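PDB 5K8J: ribonuclease VapC from Caulobacter crescentus, which is the toxin of a toxin-antitoxin pair, probably a magnesium-dependent RNase, and is captured here in complex with its VapB antitoxin. Local coordinates for residues L69-V83 / V93-R106. Numbering follows the deposited sequence.
Sequences LDFDGAAADEYRRIV and VVDRMIAAQALAHR
A100 and Y79 interlock as knobs into holes where helices 73-83 and 93-104 cross at 114°, their axes 8.0 Å apart. The A100 methyl sits among A75, E78, Y79 and I82, with CB 3.4 Å from A75 O; such a small residue lets two helices come close. In return Y79, its CG anti to the backbone N (chi1 -178°), inserts its side chain among V93, R96, M97 and A100. The packing is also close round F71: the methyl CE of selenomethionine M97 lies over the ring centre, 3.6 Å from the centroid, in a CH-pi contact, while A75 CB sits over the rim of the opposite face. Beside it, Q101 extends its amide to the end of strand 68-69 and the loop after it, where NE2 makes weak hydrogen bonds to L69 O (3.0 Å) and D70 O (3.1 Å); OE1 bonds S34 on the neighbouring strand. L69 CD2 lies over the face of the H105 ring in a CH-pi contact. The contact loosens toward the carboxylate of E78 and the partly exposed R106: OE1 stays 4.4 Å from R106 NH1 and is joined to it through a water, while R81 forms a direct salt bridge with E78 and K64 of a third subunit is a further polar partner. This helix pair beside the parallel sheet belongs to the PIN-domain fold, and helix 93-104 also carries D95, a predicted magnesium ligand.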
ATOM      1  N   LEU B  69      -9.614   4.679 -16.568  1.00 12.05           N
ATOM      2  CA  LEU B  69      -8.744   4.345 -15.445  1.00 12.43           C
ATOM      3  C   LEU B  69      -8.364   5.612 -14.712  1.00 12.93           C
ATOM      4  O   LEU B  69      -7.657   6.463 -15.265  1.00 14.22           O
ATOM      5  CB  LEU B  69      -7.431   3.710 -15.904  1.00 14.20           C
ATOM      6  CG  LEU B  69      -7.442   2.304 -16.408  1.00 18.78           C
ATOM      7  CD1 LEU B  69      -6.073   2.008 -17.069  1.00 15.05           C
ATOM      8  CD2 LEU B  69      -7.709   1.374 -15.237  1.00 16.27           C
ATOM      9  N   ASP B  70      -8.770   5.724 -13.458  1.00 12.37           N
ATOM     10  CA  ASP B  70      -8.357   6.861 -12.652  1.00 11.59           C
ATOM     11  C   ASP B  70      -6.900   6.728 -12.234  1.00 13.77           C
ATOM     12  O   ASP B  70      -6.331   5.636 -12.255  1.00 16.48           O
ATOM     13  CB  ASP B  70      -9.255   6.993 -11.421  1.00 15.45           C
ATOM     14  CG  ASP B  70     -10.666   7.446 -11.773  1.00 16.48           C
ATOM     15  OD1 ASP B  70     -10.876   7.885 -12.927  1.00 17.60           O
ATOM     16  OD2 ASP B  70     -11.551   7.366 -10.908  1.00 18.75           O
ATOM     17  N   PHE B  71      -6.274   7.874 -11.900  1.00 11.38           N
ATOM     18  CA  PHE B  71      -4.870   7.873 -11.500  1.00 11.82           C
ATOM     19  C   PHE B  71      -4.824   7.900  -9.981  1.00 14.71           C
ATOM     20  O   PHE B  71      -5.180   8.900  -9.362  1.00 13.97           O
ATOM     21  CB  PHE B  71      -4.077   9.028 -12.121  1.00 14.29           C
ATOM     22  CG  PHE B  71      -2.600   8.817 -12.005  1.00 13.23           C
ATOM     23  CD1 PHE B  71      -1.933   9.161 -10.841  1.00 11.11           C
ATOM     24  CD2 PHE B  71      -1.891   8.167 -13.010  1.00 10.68           C
ATOM     25  CE1 PHE B  71      -0.586   8.906 -10.704  1.00 12.23           C
ATOM     26  CE2 PHE B  71      -0.556   7.901 -12.875  1.00 11.07           C
ATOM     27  CZ  PHE B  71       0.110   8.276 -11.712  1.00 12.14           C
ATOM     28  N   ASP B  72      -4.387   6.788  -9.389  1.00 13.19           N
ATOM     29  CA  ASP B  72      -4.528   6.528  -7.962  1.00 13.27           C
ATOM     30  C   ASP B  72      -3.187   6.131  -7.359  1.00 15.34           C
ATOM     31  O   ASP B  72      -2.162   6.115  -8.027  1.00 14.86           O
ATOM     32  CB  ASP B  72      -5.596   5.460  -7.707  1.00 13.87           C
ATOM     33  CG  ASP B  72      -5.364   4.175  -8.494  1.00 18.81           C
ATOM     34  OD1 ASP B  72      -4.277   3.993  -9.077  1.00 16.55           O
ATOM     35  OD2 ASP B  72      -6.309   3.334  -8.513  1.00 19.06           O
ATOM     36  N   GLY B  73      -3.202   5.816  -6.062  1.00 16.20           N
ATOM     37  CA  GLY B  73      -1.958   5.501  -5.380  1.00 16.40           C
ATOM     38  C   GLY B  73      -1.209   4.352  -6.014  1.00 12.46           C
ATOM     39  O   GLY B  73       0.023   4.364  -6.090  1.00 15.36           O
ATOM     40  N   ALA B  74      -1.934   3.330  -6.470  1.00 13.53           N
ATOM     41  CA  ALA B  74      -1.274   2.198  -7.102  1.00 16.25           C
ATOM     42  C   ALA B  74      -0.511   2.624  -8.344  1.00 16.61           C
ATOM     43  O   ALA B  74       0.601   2.144  -8.601  1.00 14.69           O
ATOM     44  CB  ALA B  74      -2.297   1.110  -7.432  1.00 17.49           C
ATOM     45  N   ALA B  75      -1.095   3.514  -9.153  1.00 13.26           N
ATOM     46  CA  ALA B  75      -0.386   4.030 -10.317  1.00 11.77           C
ATOM     47  C   ALA B  75       0.796   4.895  -9.922  1.00 11.88           C
ATOM     48  O   ALA B  75       1.854   4.829 -10.546  1.00 12.44           O
ATOM     49  CB  ALA B  75      -1.358   4.834 -11.197  1.00 13.58           C
ATOM     50  N   ALA B  76       0.644   5.705  -8.867  1.00 11.72           N
ATOM     51  CA  ALA B  76       1.777   6.522  -8.427  1.00 12.61           C
ATOM     52  C   ALA B  76       2.900   5.673  -7.850  1.00 11.69           C
ATOM     53  O   ALA B  76       4.076   6.020  -8.022  1.00 12.89           O
ATOM     54  CB  ALA B  76       1.322   7.587  -7.424  1.00 14.07           C
ATOM     55  N   ASP B  77       2.573   4.566  -7.177  1.00 13.17           N
ATOM     56  CA  ASP B  77       3.610   3.627  -6.753  1.00 14.10           C
ATOM     57  C   ASP B  77       4.365   3.066  -7.953  1.00 14.55           C
ATOM     58  O   ASP B  77       5.596   2.909  -7.911  1.00 15.79           O
ATOM     59  CB  ASP B  77       3.001   2.476  -5.954  1.00 15.41           C
ATOM     60  CG  ASP B  77       2.427   2.896  -4.607  1.00 21.05           C
ATOM     61  OD1 ASP B  77       2.735   3.998  -4.093  1.00 19.11           O
ATOM     62  OD2 ASP B  77       1.656   2.092  -4.042  1.00 21.35           O
ATOM     63  N   GLU B  78       3.653   2.731  -9.038  1.00 13.08           N
ATOM     64  CA  GLU B  78       4.361   2.259 -10.226  1.00 11.48           C
ATOM     65  C   GLU B  78       5.247   3.365 -10.804  1.00 13.98           C
ATOM     66  O   GLU B  78       6.377   3.110 -11.231  1.00 13.69           O
ATOM     67  CB  GLU B  78       3.377   1.760 -11.301  1.00 13.27           C
ATOM     68  CG  GLU B  78       2.697   0.459 -10.988  1.00 14.06           C
ATOM     69  CD  GLU B  78       3.585  -0.753 -11.208  1.00 23.30           C
ATOM     70  OE1 GLU B  78       3.150  -1.846 -10.824  1.00 28.29           O
ATOM     71  OE2 GLU B  78       4.666  -0.631 -11.805  1.00 23.45           O
ATOM     72  N   TYR B  79       4.750   4.610 -10.821  1.00 12.28           N
ATOM     73  CA  TYR B  79       5.552   5.720 -11.305  1.00 12.08           C
ATOM     74  C   TYR B  79       6.830   5.844 -10.499  1.00 12.11           C
ATOM     75  O   TYR B  79       7.905   6.046 -11.059  1.00 14.08           O
ATOM     76  CB  TYR B  79       4.750   7.041 -11.270  1.00 11.20           C
ATOM     77  CG  TYR B  79       5.518   8.219 -11.810  1.00 10.83           C
ATOM     78  CD1 TYR B  79       5.442   8.565 -13.161  1.00 12.94           C
ATOM     79  CD2 TYR B  79       6.358   8.972 -10.991  1.00 12.14           C
ATOM     80  CE1 TYR B  79       6.178   9.607 -13.676  1.00 13.84           C
ATOM     81  CE2 TYR B  79       7.097  10.026 -11.509  1.00 10.16           C
ATOM     82  CZ  TYR B  79       6.994  10.337 -12.861  1.00 13.14           C
ATOM     83  OH  TYR B  79       7.714  11.357 -13.425  1.00 13.82           O
ATOM     84  N   ARG B  80       6.735   5.706  -9.178  1.00 12.68           N
ATOM     85  CA  ARG B  80       7.940   5.757  -8.354  1.00 12.70           C
ATOM     86  C   ARG B  80       8.917   4.680  -8.772  1.00 13.26           C
ATOM     87  O   ARG B  80      10.114   4.941  -8.914  1.00 14.02           O
ATOM     88  CB  ARG B  80       7.564   5.635  -6.878  1.00 13.79           C
ATOM     89  CG  ARG B  80       8.761   5.477  -5.922  1.00 13.78           C
ATOM     90  CD  ARG B  80       8.285   5.302  -4.449  1.00 18.93           C
ATOM     91  NE  ARG B  80       7.586   4.031  -4.288  1.00 48.11           N
ATOM     92  CZ  ARG B  80       6.682   3.762  -3.348  1.00 69.29           C
ATOM     93  NH1 ARG B  80       6.326   4.688  -2.462  1.00 76.84           N
ATOM     94  NH2 ARG B  80       6.126   2.556  -3.311  1.00 67.94           N
ATOM     95  N   ARG B  81       8.436   3.448  -8.971  1.00 12.63           N
ATOM     96  CA  ARG B  81       9.353   2.395  -9.408  1.00 13.91           C
ATOM     97  C   ARG B  81       9.970   2.711 -10.766  1.00 11.04           C
ATOM     98  O   ARG B  81      11.131   2.376 -11.020  1.00 14.02           O
ATOM     99  CB  ARG B  81       8.627   1.052  -9.432  1.00 14.70           C
ATOM    100  CG  ARG B  81       8.359   0.529  -8.002  1.00 17.48           C
ATOM    101  CD  ARG B  81       7.920  -0.934  -7.989  1.00 18.49           C
ATOM    102  NE  ARG B  81       6.548  -1.048  -8.460  1.00 18.04           N
ATOM    103  CZ  ARG B  81       5.490  -0.934  -7.665  1.00 21.67           C
ATOM    104  NH1 ARG B  81       5.640  -0.708  -6.362  1.00 23.33           N
ATOM    105  NH2 ARG B  81       4.274  -1.023  -8.169  1.00 21.21           N
ATOM    106  N   ILE B  82       9.207   3.323 -11.672  1.00 12.09           N
ATOM    107  CA  ILE B  82       9.764   3.690 -12.974  1.00 13.07           C
ATOM    108  C   ILE B  82      10.929   4.661 -12.819  1.00 13.91           C
ATOM    109  O   ILE B  82      11.998   4.458 -13.389  1.00 14.13           O
ATOM    110  CB  ILE B  82       8.684   4.294 -13.885  1.00 13.94           C
ATOM    111  CG1 ILE B  82       7.644   3.248 -14.265  1.00 15.00           C
ATOM    112  CG2 ILE B  82       9.325   4.852 -15.116  1.00 15.70           C
ATOM    113  CD1 ILE B  82       6.422   3.798 -15.082  1.00 14.49           C
ATOM    114  N   VAL B  83      10.738   5.755 -12.068  1.00 12.36           N
ATOM    115  CA  VAL B  83      11.830   6.716 -11.956  1.00 12.13           C
ATOM    116  C   VAL B  83      12.980   6.158 -11.117  1.00 12.74           C
ATOM    117  O   VAL B  83      14.141   6.522 -11.339  1.00 17.50           O
ATOM    118  CB  VAL B  83      11.336   8.081 -11.422  1.00 15.84           C
ATOM    119  CG1 VAL B  83      10.399   8.764 -12.443  1.00 16.65           C
ATOM    120  CG2 VAL B  83      10.647   7.963 -10.045  1.00 16.37           C
ATOM    121  N   VAL B  93       6.957  12.761 -18.211  1.00 13.61           N
ATOM    122  CA  VAL B  93       6.117  12.489 -17.050  1.00 11.29           C
ATOM    123  C   VAL B  93       4.768  11.903 -17.466  1.00 10.00           C
ATOM    124  O   VAL B  93       4.322  10.893 -16.910  1.00 11.95           O
ATOM    125  CB  VAL B  93       5.943  13.749 -16.172  1.00 11.18           C
ATOM    126  CG1 VAL B  93       4.923  13.499 -15.086  1.00 13.26           C
ATOM    127  CG2 VAL B  93       7.280  14.176 -15.580  1.00 14.62           C
ATOM    128  N   VAL B  94       4.059  12.552 -18.397  1.00 12.54           N
ATOM    129  CA  VAL B  94       2.719  12.068 -18.771  1.00 12.85           C
ATOM    130  C   VAL B  94       2.798  10.647 -19.320  1.00 12.34           C
ATOM    131  O   VAL B  94       2.014   9.772 -18.929  1.00 13.42           O
ATOM    132  CB  VAL B  94       2.060  13.006 -19.797  1.00 14.67           C
ATOM    133  CG1 VAL B  94       0.802  12.344 -20.356  1.00 15.01           C
ATOM    134  CG2 VAL B  94       1.700  14.322 -19.141  1.00 16.52           C
ATOM    135  N   ASP B  95       3.735  10.420 -20.238  1.00 13.56           N
ATOM    136  CA  ASP B  95       4.023   9.090 -20.780  1.00 13.28           C
ATOM    137  C   ASP B  95       4.125   8.058 -19.666  1.00 12.11           C
ATOM    138  O   ASP B  95       3.522   6.969 -19.707  1.00 13.11           O
ATOM    139  CB  ASP B  95       5.378   9.089 -21.519  1.00 16.67           C
ATOM    140  CG  ASP B  95       5.362   9.711 -22.905  1.00 19.47           C
ATOM    141  OD1 ASP B  95       4.291   9.881 -23.514  1.00 18.12           O
ATOM    142  OD2 ASP B  95       6.505   9.949 -23.422  1.00 21.40           O
ATOM    143  N   ARG B  96       4.962   8.358 -18.682  1.00 10.55           N
ATOM    144  CA  ARG B  96       5.215   7.399 -17.620  1.00  9.39           C
ATOM    145  C   ARG B  96       4.023   7.234 -16.667  1.00 11.09           C
ATOM    146  O   ARG B  96       3.806   6.150 -16.108  1.00 11.86           O
ATOM    147  CB  ARG B  96       6.491   7.836 -16.894  1.00 12.68           C
ATOM    148  CG  ARG B  96       7.736   7.620 -17.721  1.00 13.74           C
ATOM    149  CD  ARG B  96       8.906   8.361 -17.129  1.00 14.19           C
ATOM    150  NE  ARG B  96      10.139   7.998 -17.812  1.00 13.57           N
ATOM    151  CZ  ARG B  96      11.348   8.301 -17.347  1.00 14.02           C
ATOM    152  NH1 ARG B  96      11.445   8.965 -16.221  1.00 14.47           N
ATOM    153  NH2 ARG B  96      12.456   7.920 -17.983  1.00 14.79           N
HETATM  154  N   MSE B  97       3.204   8.276 -16.477  1.00 10.65           N
HETATM  155  CA  MSE B  97       1.980   8.153 -15.700  1.00 10.16           C
HETATM  156  C   MSE B  97       1.023   7.165 -16.364  1.00  8.26           C
HETATM  157  O   MSE B  97       0.459   6.310 -15.690  1.00 11.46           O
HETATM  158  CB  MSE B  97       1.303   9.523 -15.537  1.00 10.62           C
HETATM  159  CG  MSE B  97       2.032  10.454 -14.575  1.00  9.57           C
HETATM  160 SE   MSE B  97       1.104  12.187 -14.484  0.87 15.86          SE
HETATM  161  CE  MSE B  97      -0.356  11.669 -13.447  1.00 16.72           C
ATOM    162  N   ILE B  98       0.835   7.313 -17.677  1.00 10.51           N
ATOM    163  CA  ILE B  98      -0.094   6.410 -18.348  1.00 10.89           C
ATOM    164  C   ILE B  98       0.469   4.986 -18.373  1.00 10.12           C
ATOM    165  O   ILE B  98      -0.249   4.002 -18.117  1.00 12.41           O
ATOM    166  CB  ILE B  98      -0.429   6.940 -19.751  1.00 12.56           C
ATOM    167  CG1 ILE B  98      -1.027   8.354 -19.635  1.00 13.15           C
ATOM    168  CG2 ILE B  98      -1.415   5.965 -20.429  1.00 12.52           C
ATOM    169  CD1 ILE B  98      -1.289   9.024 -20.945  1.00 16.68           C
ATOM    170  N   ALA B  99       1.758   4.847 -18.662  1.00 12.26           N
ATOM    171  CA  ALA B  99       2.376   3.529 -18.597  1.00  9.56           C
ATOM    172  C   ALA B  99       2.256   2.912 -17.209  1.00 13.35           C
ATOM    173  O   ALA B  99       2.049   1.700 -17.073  1.00 11.82           O
ATOM    174  CB  ALA B  99       3.848   3.623 -19.005  1.00 11.59           C
ATOM    175  N   ALA B 100       2.381   3.732 -16.158  1.00 10.75           N
ATOM    176  CA  ALA B 100       2.229   3.249 -14.785  1.00 10.37           C
ATOM    177  C   ALA B 100       0.842   2.662 -14.545  1.00 12.45           C
ATOM    178  O   ALA B 100       0.679   1.684 -13.814  1.00 12.25           O
ATOM    179  CB  ALA B 100       2.505   4.403 -13.807  1.00 13.81           C
ATOM    180  N   GLN B 101      -0.179   3.252 -15.153  1.00 11.69           N
ATOM    181  CA  GLN B 101      -1.516   2.713 -14.998  1.00 12.25           C
ATOM    182  C   GLN B 101      -1.649   1.378 -15.714  1.00  9.61           C
ATOM    183  O   GLN B 101      -2.304   0.465 -15.217  1.00 12.52           O
ATOM    184  CB  GLN B 101      -2.519   3.693 -15.571  1.00 11.70           C
ATOM    185  CG  GLN B 101      -2.564   4.987 -14.792  1.00 10.10           C
ATOM    186  CD  GLN B 101      -3.519   5.960 -15.424  1.00 13.46           C
ATOM    187  OE1 GLN B 101      -3.164   6.621 -16.378  1.00 14.36           O
ATOM    188  NE2 GLN B 101      -4.738   6.061 -14.891  1.00 14.90           N
ATOM    189  N   ALA B 102      -1.064   1.283 -16.899  1.00 11.67           N
ATOM    190  CA  ALA B 102      -1.048   0.012 -17.610  1.00 10.02           C
ATOM    191  C   ALA B 102      -0.351  -1.066 -16.790  1.00 13.91           C
ATOM    192  O   ALA B 102      -0.832  -2.202 -16.693  1.00 13.71           O
ATOM    193  CB  ALA B 102      -0.351   0.213 -18.956  1.00 11.70           C
ATOM    194  N   LEU B 103       0.796  -0.740 -16.204  1.00 12.10           N
ATOM    195  CA  LEU B 103       1.484  -1.694 -15.340  1.00 11.33           C
ATOM    196  C   LEU B 103       0.620  -2.129 -14.175  1.00 13.31           C
ATOM    197  O   LEU B 103       0.528  -3.320 -13.872  1.00 13.64           O
ATOM    198  CB  LEU B 103       2.787  -1.093 -14.821  1.00 13.47           C
ATOM    199  CG  LEU B 103       3.889  -0.960 -15.879  1.00 13.25           C
ATOM    200  CD1 LEU B 103       4.916   0.097 -15.506  1.00 18.58           C
ATOM    201  CD2 LEU B 103       4.581  -2.271 -16.040  1.00 15.74           C
ATOM    202  N   ALA B 104       0.008  -1.178 -13.481  1.00 12.33           N
ATOM    203  CA  ALA B 104      -0.810  -1.530 -12.319  1.00 12.09           C
ATOM    204  C   ALA B 104      -1.973  -2.433 -12.690  1.00 13.28           C
ATOM    205  O   ALA B 104      -2.396  -3.270 -11.888  1.00 14.33           O
ATOM    206  CB  ALA B 104      -1.329  -0.253 -11.685  1.00 12.43           C
ATOM    207  N   HIS B 105      -2.524  -2.264 -13.893  1.00 12.08           N
ATOM    208  CA  HIS B 105      -3.647  -3.063 -14.347  1.00 11.68           C
ATOM    209  C   HIS B 105      -3.248  -4.178 -15.302  1.00 11.37           C
ATOM    210  O   HIS B 105      -4.131  -4.790 -15.926  1.00 16.13           O
ATOM    211  CB  HIS B 105      -4.706  -2.147 -14.963  1.00 14.71           C
ATOM    212  CG  HIS B 105      -5.427  -1.368 -13.906  1.00 12.76           C
ATOM    213  ND1 HIS B 105      -6.580  -1.819 -13.301  1.00 14.61           N
ATOM    214  CD2 HIS B 105      -5.090  -0.227 -13.274  1.00 14.27           C
ATOM    215  CE1 HIS B 105      -6.936  -0.973 -12.353  1.00 14.32           C
ATOM    216  NE2 HIS B 105      -6.039  -0.008 -12.299  1.00 16.01           N
ATOM    217  N   ARG B 106      -1.956  -4.505 -15.374  1.00 12.80           N
ATOM    218  CA  ARG B 106      -1.479  -5.669 -16.121  1.00 13.64           C
ATOM    219  C   ARG B 106      -2.000  -5.626 -17.553  1.00 13.57           C
ATOM    220  O   ARG B 106      -2.455  -6.640 -18.108  1.00 18.14           O
ATOM    221  CB  ARG B 106      -1.883  -6.974 -15.426  1.00 15.88           C
ATOM    222  CG  ARG B 106      -1.379  -7.110 -13.988  1.00 23.74           C
ATOM    223  CD  ARG B 106       0.115  -6.914 -13.872  1.00 36.12           C
ATOM    224  NE  ARG B 106       0.670  -7.397 -12.594  1.00 41.07           N
ATOM    225  CZ  ARG B 106       0.872  -6.654 -11.504  1.00 46.19           C
ATOM    226  NH1 ARG B 106       0.548  -5.362 -11.483  1.00 46.27           N
ATOM    227  NH2 ARG B 106       1.401  -7.212 -10.412  1.00 44.76           N
TER
HETATM  228  O   HOH W   1      -3.760   1.997 -10.912  0.79 20.14           O
HETATM  229  O   HOH W   2       1.185  -2.952  -9.405  0.97 30.02           O
HETATM  230  O   HOH W   3       9.863  11.167 -15.249  1.00 14.70           O